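Local coordinates for protein PfkB family carbohydrate kinase (Listeria grayi DSM 20601, PDB 4GM6) that probably transfers a phosphate group to a sugar or related carbohydrate, at residues Pro284-Val289 with Ser325-Ile330; Leu34-Thr39 with Asp52-Gly57; Gly266-Gln271 with Asp310-Phe315. One frame throughout, in Å; residues are numbered along the deposited sequence.

How the contacts relate
Contact 2 comes first along the chain, where strands 34-38 and 50-56 form a hairpin in the small four-stranded sheet. Contacts 1 and 3 interleave later: 266-271, 284-289, 310-315, then 325-330. Helix 309-323 ties them together, holding one side of contact 3 and leading into the loop 325-330. The centres of contacts 1 and 2 lie about 12 Å apart and the two touch through Arg36. Contact 3 lies on the large nine-stranded sheet, its centre about 23 Å from that of contact 1 and about 30 Å from that of contact 2, which lies on the opposite side of the chain's centre. Salt bridges from Arg36 to contact 1 link the small sheet to loops beside helices of the α/β domain.

Contact 1. Residues Pro284-Val289 with Ser325-Ile330; sequences PIVDRV and SIHGDI
Val286 lays its CG1 methyl over one face of the His327 imidazole, 10° off the ring normal, with CG1 3.5 Å from the ring centroid: a CH-pi contact. A water 2.6 Å from His327 ND1 links the ring to Asp287 OD2, to which it donates. The second flat group, the Asp287 carboxylate, is gripped at both oxygens. Its OD2 takes the amide of Gly328 (N to OD2 2.9 Å) on the anti side, 34° out of plane. Its OD1 is met from above the plane by Val289 N at 3.0 Å, an Asx turn just before helix 291-304. The glycine-rich start of that helix is consistent with the signature that in PfkB kinases carries the catalytic aspartate. Gly328 has backbone angles that favour glycine, and Val289 CG1 lies 3.5 Å from Asp329 OD1. Another water bridges Pro284 O and Val286 N, while Ser325 OG bonds to Thr118 O of the second subunit. Arg36 makes salt bridges to both Asp287 OD2 and Asp329 OD1, and Lys323 NZ bonds to the carbonyl oxygens of Ile326, Gly328 and Val289. These two cations probably offset the carboxylates and carbonyl oxygens gathered here, which would otherwise repel one another, and would help hold the two loops side by side.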
loop_
_atom_site.group_PDB
_atom_site.type_symbol
_atom_site.label_atom_id
_atom_site.label_comp_id
_atom_site.label_asym_id
_atom_site.label_seq_id
_atom_site.Cartn_x
_atom_site.Cartn_y
_atom_site.Cartn_z
ATOM N N PRO C 284 6.979 -7.913 20.385
ATOM C CA PRO C 284 7.841 -8.326 19.264
ATOM C C PRO C 284 8.875 -7.237 19.007
ATOM O O PRO C 284 8.918 -6.246 19.732
ATOM C CB PRO C 284 6.860 -8.422 18.085
ATOM C CG PRO C 284 5.815 -7.393 18.404
ATOM C CD PRO C 284 5.677 -7.403 19.916
ATOM N N ILE C 285 9.722 -7.426 18.003
ATOM C CA ILE C 285 10.682 -6.395 17.629
ATOM C C ILE C 285 10.267 -5.769 16.305
ATOM O O ILE C 285 10.132 -6.474 15.313
ATOM C CB ILE C 285 12.107 -6.964 17.543
ATOM C CG1 ILE C 285 12.537 -7.397 18.947
ATOM C CG2 ILE C 285 13.056 -5.918 16.972
ATOM C CD1 ILE C 285 13.878 -8.099 19.026
ATOM N N VAL C 286 10.061 -4.454 16.289
ATOM C CA VAL C 286 9.702 -3.768 15.044
ATOM C C VAL C 286 10.925 -3.594 14.140
ATOM O O VAL C 286 10.920 -4.018 12.985
ATOM C CB VAL C 286 9.017 -2.407 15.297
ATOM C CG1 VAL C 286 8.829 -1.640 13.987
ATOM C CG2 VAL C 286 7.648 -2.613 15.945
ATOM N N ASP C 287 11.986 -2.991 14.675
ATOM C CA ASP C 287 13.183 -2.746 13.892
ATOM C C ASP C 287 14.343 -2.486 14.851
ATOM O O ASP C 287 14.467 -1.387 15.388
ATOM C CB ASP C 287 12.987 -1.515 13.006
ATOM C CG ASP C 287 14.095 -1.364 11.956
ATOM O OD1 ASP C 287 15.124 -2.046 12.103
ATOM O OD2 ASP C 287 13.920 -0.583 10.987
ATOM N N ARG C 288 15.181 -3.490 15.069
ATOM C CA ARG C 288 16.336 -3.344 15.974
ATOM C C ARG C 288 17.442 -2.455 15.409
ATOM O O ARG C 288 18.369 -2.087 16.144
ATOM C CB ARG C 288 16.952 -4.704 16.307
ATOM C CG ARG C 288 17.707 -5.321 15.129
ATOM C CD ARG C 288 18.426 -6.603 15.525
ATOM N NE ARG C 288 19.707 -6.329 16.189
ATOM C CZ ARG C 288 20.526 -7.268 16.655
ATOM N NH1 ARG C 288 20.202 -8.552 16.543
ATOM N NH2 ARG C 288 21.669 -6.923 17.237
ATOM N N VAL C 289 17.368 -2.116 14.124
ATOM C CA VAL C 289 18.480 -1.381 13.505
ATOM C C VAL C 289 18.595 -0.003 14.139
ATOM O O VAL C 289 17.604 0.695 14.304
ATOM C CB VAL C 289 18.354 -1.259 11.959
ATOM C CG1 VAL C 289 19.485 -0.396 11.405
ATOM C CG2 VAL C 289 18.408 -2.633 11.302
ATOM N N SER C 325 10.942 -0.203 18.677
ATOM C CA SER C 325 9.540 -0.148 18.247
ATOM C C SER C 325 9.306 0.745 17.026
ATOM O O SER C 325 8.156 0.932 16.601
ATOM C CB SER C 325 8.659 0.376 19.379
ATOM O OG SER C 325 8.599 -0.528 20.463
ATOM N N ILE C 326 10.383 1.316 16.495
ATOM C CA ILE C 326 10.298 2.280 15.389
ATOM C C ILE C 326 11.053 1.821 14.136
ATOM O O ILE C 326 12.241 1.479 14.190
ATOM C CB ILE C 326 10.828 3.655 15.826
ATOM C CG1 ILE C 326 10.063 4.116 17.063
ATOM C CG2 ILE C 326 10.681 4.684 14.701
ATOM C CD1 ILE C 326 8.602 4.441 16.755
ATOM N N HIS C 327 10.348 1.797 13.010
ATOM C CA HIS C 327 10.973 1.545 11.726
ATOM C C HIS C 327 11.970 2.631 11.391
ATOM O O HIS C 327 11.706 3.818 11.617
ATOM C CB HIS C 327 9.913 1.512 10.613
ATOM C CG HIS C 327 9.074 0.274 10.619
ATOM N ND1 HIS C 327 9.606 -0.986 10.432
ATOM C CD2 HIS C 327 7.736 0.099 10.778
ATOM C CE1 HIS C 327 8.635 -1.885 10.480
ATOM N NE2 HIS C 327 7.492 -1.253 10.691
ATOM N N GLY C 328 13.095 2.223 10.806
ATOM C CA GLY C 328 14.116 3.158 10.369
ATOM C C GLY C 328 15.305 3.144 11.302
ATOM O O GLY C 328 15.367 2.342 12.247
ATOM N N ASP C 329 16.236 4.056 11.062
ATOM C CA ASP C 329 17.530 4.019 11.749
ATOM C C ASP C 329 17.635 4.937 12.947
ATOM O O ASP C 329 18.503 4.754 13.786
ATOM C CB ASP C 329 18.651 4.399 10.784
ATOM C CG ASP C 329 19.211 3.208 10.063
ATOM O OD1 ASP C 329 18.412 2.386 9.557
ATOM O OD2 ASP C 329 20.460 3.088 10.026
ATOM N N ILE C 330 16.775 5.935 13.028
ATOM C CA ILE C 330 16.934 6.941 14.062
ATOM C C ILE C 330 15.829 6.862 15.113
ATOM O O ILE C 330 14.751 6.324 14.859
ATOM C CB ILE C 330 17.007 8.353 13.445
ATOM C CG1 ILE C 330 15.707 8.670 12.702
ATOM C CG2 ILE C 330 18.193 8.449 12.484
ATOM C CD1 ILE C 330 14.680 9.369 13.566
HETATM O O HOH W 1 9.806 -3.532 19.237
HETATM O O HOH W 2 11.935 -1.524 9.334
#

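Contact 2. Residues Leu34-Thr39 with Asp52-Gly57; sequences LMRLST and DIHIGG
Met35 drops its thioether into the hollow beside Ile53, bringing SD to 3.8 Å from Ile53 CG2. Its first torsion (chi1 175°) puts CG beside the carbonyl carbon, so that the long side chain heads along the strand, away from its paired residue Ile55 and obliquely toward Ile53. Nearer the backbone, Ile55 folds its CD1 end back to lie 4.1 Å from Met35 CB. The next bump along, Leu37, touches the same isoleucine at a neighbouring spot, with CD2 4.2 Å from Ile53 CG1. Helix 83-94 covers this face through Ile84, Met87 and His91, and Leu51 and Tyr113 of the third subunit press on it too.

The two strands form an antiparallel hairpin at one side of the small sheet that, as in related PfkB kinases, probably serves as a lid over the sugar site. Six backbone bonds join Leu34 with Gly56, Arg36 with His54 and Ser38 with Asp52, and the sheet runs on into the third subunit from Asp52. Gly57 then stands at the N-cap of helix 58-68.

On the face bearing Arg36, shape is set by a curl. The arginine chain turns at chi3 (39°) and carries the guanidinium forward over its own strand toward Ser38, where NH2 donates to Ser38 OG at 3.2 Å. His54 ND1 sits 4.1 Å above the guanidinium plane, displaced toward its rim. Beside it, one water 2.5 Å from His54 ND1 donates to Asp52 O and is also hydrogen-bonded with Ser38 OG. The polar end of Arg36 is held by Asp329 and Asp287, while Asp52 OD2 accepts from Gln40 NE2.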
loop_
_atom_site.group_PDB
_atom_site.type_symbol
_atom_site.label_atom_id
_atom_site.label_comp_id
_atom_site.label_asym_id
_atom_site.label_seq_id
_atom_site.Cartn_x
_atom_site.Cartn_y
_atom_site.Cartn_z
ATOM N N LEU C 34 24.246 5.731 4.608
ATOM C CA LEU C 34 23.837 4.676 3.689
ATOM C C LEU C 34 22.348 4.800 3.428
ATOM O O LEU C 34 21.587 5.246 4.292
ATOM C CB LEU C 34 24.108 3.294 4.304
ATOM C CG LEU C 34 25.565 3.014 4.638
ATOM C CD1 LEU C 34 25.716 1.657 5.329
ATOM C CD2 LEU C 34 26.344 3.057 3.334
ATOM N N MET C 35 21.906 4.393 2.254
ATOM C CA MET C 35 20.475 4.230 2.098
ATOM C C MET C 35 20.138 2.767 2.376
ATOM O O MET C 35 20.693 1.856 1.738
ATOM C CB MET C 35 19.994 4.639 0.720
ATOM C CG MET C 35 18.505 4.340 0.536
ATOM S SD MET C 35 17.808 4.993 -0.992
ATOM C CE MET C 35 18.870 4.250 -2.221
ATOM N N ARG C 36 19.268 2.529 3.344
ATOM C CA ARG C 36 18.832 1.169 3.592
ATOM C C ARG C 36 17.564 0.874 2.787
ATOM O O ARG C 36 16.676 1.718 2.712
ATOM C CB ARG C 36 18.581 0.897 5.077
ATOM C CG ARG C 36 17.811 -0.403 5.209
ATOM C CD ARG C 36 17.673 -0.967 6.611
ATOM N NE ARG C 36 17.457 -0.006 7.685
ATOM C CZ ARG C 36 16.442 -0.038 8.556
ATOM N NH1 ARG C 36 16.379 0.856 9.525
ATOM N NH2 ARG C 36 15.489 -0.939 8.461
ATOM N N LEU C 37 17.503 -0.311 2.177
ATOM C CA LEU C 37 16.334 -0.762 1.389
ATOM C C LEU C 37 15.804 -2.060 1.970
ATOM O O LEU C 37 16.474 -3.085 1.895
ATOM C CB LEU C 37 16.732 -0.947 -0.074
ATOM C CG LEU C 37 17.284 0.369 -0.661
ATOM C CD1 LEU C 37 18.547 0.138 -1.468
ATOM C CD2 LEU C 37 16.256 1.055 -1.523
ATOM N N SER C 38 14.588 -2.001 2.519
ATOM C CA SER C 38 14.052 -3.019 3.423
ATOM C C SER C 38 12.836 -3.729 2.832
ATOM O O SER C 38 11.984 -3.069 2.242
ATOM C CB SER C 38 13.565 -2.321 4.705
ATOM O OG SER C 38 14.619 -2.181 5.619
ATOM N N THR C 39 12.735 -5.048 3.021
ATOM C CA THR C 39 11.495 -5.769 2.675
ATOM C C THR C 39 10.506 -5.611 3.823
ATOM O O THR C 39 10.873 -5.245 4.931
ATOM C CB THR C 39 11.726 -7.279 2.458
ATOM O OG1 THR C 39 12.022 -7.920 3.713
ATOM C CG2 THR C 39 12.871 -7.511 1.504
ATOM N N ASP C 52 11.181 -0.510 1.105
ATOM C CA ASP C 52 11.106 0.716 1.915
ATOM C C ASP C 52 12.480 1.354 2.115
ATOM O O ASP C 52 13.466 0.661 2.326
ATOM C CB ASP C 52 10.461 0.398 3.269
ATOM C CG ASP C 52 9.037 -0.085 3.112
ATOM O OD1 ASP C 52 8.290 0.629 2.435
ATOM O OD2 ASP C 52 8.681 -1.183 3.597
ATOM N N ILE C 53 12.536 2.681 2.054
ATOM C CA ILE C 53 13.790 3.413 2.153
ATOM C C ILE C 53 13.986 4.029 3.534
ATOM O O ILE C 53 13.053 4.591 4.096
ATOM C CB ILE C 53 13.758 4.621 1.201
ATOM C CG1 ILE C 53 13.734 4.195 -0.255
ATOM C CG2 ILE C 53 14.956 5.524 1.465
ATOM C CD1 ILE C 53 13.831 5.411 -1.175
ATOM N N HIS C 54 15.202 3.939 4.072
ATOM C CA HIS C 54 15.584 4.667 5.290
ATOM C C HIS C 54 17.034 5.108 5.134
ATOM O O HIS C 54 17.851 4.347 4.630
ATOM C CB HIS C 54 15.451 3.777 6.521
ATOM C CG HIS C 54 14.034 3.405 6.826
ATOM N ND1 HIS C 54 13.484 2.192 6.473
ATOM C CD2 HIS C 54 13.042 4.116 7.406
ATOM C CE1 HIS C 54 12.218 2.162 6.845
ATOM N NE2 HIS C 54 11.927 3.320 7.411
ATOM N N ILE C 55 17.338 6.340 5.530
ATOM C CA ILE C 55 18.716 6.826 5.539
ATOM C C ILE C 55 19.301 6.594 6.920
ATOM O O ILE C 55 18.631 6.792 7.930
ATOM C CB ILE C 55 18.778 8.324 5.226
ATOM C CG1 ILE C 55 17.983 8.611 3.953
ATOM C CG2 ILE C 55 20.229 8.818 5.159
ATOM C CD1 ILE C 55 18.552 7.993 2.691
ATOM N N GLY C 56 20.552 6.160 6.967
ATOM C CA GLY C 56 21.179 5.871 8.248
ATOM C C GLY C 56 22.678 5.738 8.118
ATOM O O GLY C 56 23.236 5.969 7.063
ATOM N N GLY C 57 23.315 5.336 9.210
ATOM C CA GLY C 57 24.764 5.256 9.302
ATOM C C GLY C 57 25.064 5.359 10.783
ATOM O O GLY C 57 24.545 6.250 11.442
HETATM O O HOH W 3 14.570 0.790 4.762
HETATM O O HOH W 4 10.194 -2.494 5.240
#

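Contact 3. Residues Gly266-Gln271 with Asp310-Phe315; sequences GHLWTQ and DETVKF
Leu268 and Thr312 meet methyl to methyl, Leu268 CD2 lying 3.8 Å from Thr312 CG2 as the two side chains cross at a slant. A first torsion near 180° (chi1 -179°) sets the leucine CG beside the carbonyl carbon, from where CD2 reaches Thr312. Leu268 also supplies the second apolar touch: its CB comes to 4.0 Å from Val313 CG2. Thr312 turns its methyl to the strand and its hydroxyl the other way, where OG1 makes a weak hydrogen bond with Arg308 O one turn earlier. Helix 291-304 adds to this packing, meeting Thr312 through Val299 and Val313 through Tyr295.

Contacts of a side chain with backbone form the second kind. Val313 CG2 rests on the peptide after Gly266, 3.6 Å from Gly266 O and 3.7 Å from Gly266 C. The same methyl then reaches the start of the next peptide, 4.0 Å from His267 C. The backbone of Gly266 comes close to the helix, its CA 6.0 Å from Val313 CA.

Here a helix packs on a β-sheet, in the ribokinase-like α/β fold of the PfkB family. Strand 261-270 runs between strands 248-256 and 273-282 near one edge of the nine-stranded sheet. Helix segment 310-315 runs roughly antiparallel to strand segment 266-270, their axes 7.9 Å apart at closest approach and 153° between their N-to-C directions.

Polar bonding stays within each element or goes to neighbours. The helix is held by its own backbone bonds, among them Phe315 N to Glu311 O at 2.9 Å. Gly266 N bonds to Ser277 OG, and His267 O pairs with Tyr295 OH of helix 291-304.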
loop_
_atom_site.group_PDB
_atom_site.type_symbol
_atom_site.label_atom_id
_atom_site.label_comp_id
_atom_site.label_asym_id
_atom_site.label_seq_id
_atom_site.Cartn_x
_atom_site.Cartn_y
_atom_site.Cartn_z
ATOM N N GLY C 266 21.456 -2.374 29.821
ATOM C CA GLY C 266 22.601 -1.501 29.570
ATOM C C GLY C 266 23.653 -1.698 30.645
ATOM O O GLY C 266 23.317 -1.963 31.801
ATOM N N HIS C 267 24.923 -1.594 30.245
ATOM C CA HIS C 267 26.058 -1.579 31.158
ATOM C C HIS C 267 26.831 -0.275 30.946
ATOM O O HIS C 267 26.995 0.216 29.815
ATOM C CB HIS C 267 27.013 -2.750 30.901
ATOM C CG HIS C 267 26.456 -4.106 31.251
ATOM N ND1 HIS C 267 26.974 -5.282 30.744
ATOM C CD2 HIS C 267 25.407 -4.477 32.036
ATOM C CE1 HIS C 267 26.268 -6.316 31.202
ATOM N NE2 HIS C 267 25.308 -5.856 31.987
ATOM N N LEU C 268 27.296 0.293 32.044
ATOM C CA LEU C 268 28.185 1.440 31.991
ATOM C C LEU C 268 29.224 1.317 33.111
ATOM O O LEU C 268 28.874 1.289 34.292
ATOM C CB LEU C 268 27.381 2.741 32.099
ATOM C CG LEU C 268 28.153 4.064 32.031
ATOM C CD1 LEU C 268 29.083 4.094 30.821
ATOM C CD2 LEU C 268 27.178 5.228 31.982
ATOM N N TRP C 269 30.501 1.228 32.718
ATOM C CA TRP C 269 31.604 0.987 33.650
ATOM C C TRP C 269 32.457 2.239 33.754
ATOM O O TRP C 269 32.913 2.793 32.746
ATOM C CB TRP C 269 32.452 -0.200 33.163
ATOM C CG TRP C 269 33.538 -0.637 34.113
ATOM C CD1 TRP C 269 33.519 -1.733 34.935
ATOM C CD2 TRP C 269 34.804 0.009 34.336
ATOM N NE1 TRP C 269 34.687 -1.806 35.661
ATOM C CE2 TRP C 269 35.494 -0.751 35.313
ATOM C CE3 TRP C 269 35.417 1.157 33.814
ATOM C CZ2 TRP C 269 36.773 -0.402 35.772
ATOM C CZ3 TRP C 269 36.696 1.498 34.272
ATOM C CH2 TRP C 269 37.353 0.722 35.241
ATOM N N THR C 270 32.701 2.687 34.988
ATOM C CA THR C 270 33.516 3.861 35.191
ATOM C C THR C 270 34.095 3.902 36.603
ATOM O O THR C 270 33.381 3.668 37.587
ATOM C CB THR C 270 32.762 5.165 34.871
ATOM O OG1 THR C 270 33.712 6.246 34.696
ATOM C CG2 THR C 270 31.769 5.507 35.965
ATOM N N GLN C 271 35.401 4.190 36.669
ATOM C CA GLN C 271 36.173 4.232 37.913
ATOM C C GLN C 271 35.898 3.026 38.810
ATOM O O GLN C 271 35.432 3.183 39.950
ATOM C CB GLN C 271 36.000 5.567 38.659
ATOM C CG GLN C 271 34.643 6.241 38.479
ATOM C CD GLN C 271 34.710 7.722 38.848
ATOM O OE1 GLN C 271 35.519 8.470 38.311
ATOM N NE2 GLN C 271 33.866 8.152 39.777
ATOM N N ASP C 310 24.305 5.920 37.343
ATOM C CA ASP C 310 23.053 5.164 37.371
ATOM C C ASP C 310 21.946 5.839 36.567
ATOM O O ASP C 310 21.089 5.163 35.984
ATOM C CB ASP C 310 22.591 4.899 38.805
ATOM C CG ASP C 310 22.659 6.132 39.676
ATOM O OD1 ASP C 310 22.384 7.244 39.176
ATOM O OD2 ASP C 310 22.986 5.984 40.869
ATOM N N GLU C 311 21.952 7.169 36.540
ATOM C CA GLU C 311 20.973 7.903 35.741
ATOM C C GLU C 311 21.208 7.634 34.272
ATOM O O GLU C 311 20.303 7.248 33.543
ATOM C CB GLU C 311 21.081 9.408 35.990
ATOM C CG GLU C 311 20.511 9.888 37.316
ATOM C CD GLU C 311 20.834 11.350 37.572
ATOM O OE1 GLU C 311 19.899 12.178 37.515
ATOM O OE2 GLU C 311 22.024 11.674 37.806
ATOM N N THR C 312 22.441 7.841 33.834
ATOM C CA THR C 312 22.768 7.723 32.420
ATOM C C THR C 312 22.434 6.338 31.871
ATOM O O THR C 312 21.724 6.207 30.860
ATOM C CB THR C 312 24.247 8.043 32.181
ATOM O OG1 THR C 312 24.488 9.411 32.523
ATOM C CG2 THR C 312 24.618 7.812 30.727
ATOM N N VAL C 313 22.939 5.305 32.541
ATOM C CA VAL C 313 22.680 3.928 32.121
ATOM C C VAL C 313 21.178 3.601 32.080
ATOM O O VAL C 313 20.727 2.834 31.229
ATOM C CB VAL C 313 23.428 2.904 32.996
ATOM C CG1 VAL C 313 22.739 2.734 34.347
ATOM C CG2 VAL C 313 23.548 1.569 32.270
ATOM N N LYS C 314 20.397 4.188 32.980
ATOM C CA LYS C 314 18.974 3.889 33.001
ATOM C C LYS C 314 18.268 4.575 31.848
ATOM O O LYS C 314 17.436 3.973 31.158
ATOM C CB LYS C 314 18.336 4.300 34.329
ATOM C CG LYS C 314 16.892 3.829 34.441
ATOM C CD LYS C 314 16.405 3.862 35.887
ATOM C CE LYS C 314 16.146 5.281 36.363
ATOM N NZ LYS C 314 15.471 5.290 37.695
ATOM N N PHE C 315 18.615 5.837 31.639
ATOM C CA PHE C 315 18.035 6.620 30.564
ATOM C C PHE C 315 18.374 6.015 29.207
ATOM O O PHE C 315 17.496 5.858 28.339
ATOM C CB PHE C 315 18.564 8.055 30.649
ATOM C CG PHE C 315 18.056 8.958 29.555
ATOM C CD1 PHE C 315 18.819 9.197 28.427
ATOM C CD2 PHE C 315 16.823 9.579 29.667
ATOM C CE1 PHE C 315 18.361 10.029 27.421
ATOM C CE2 PHE C 315 16.363 10.422 28.673
ATOM C CZ PHE C 315 17.134 10.644 27.547
#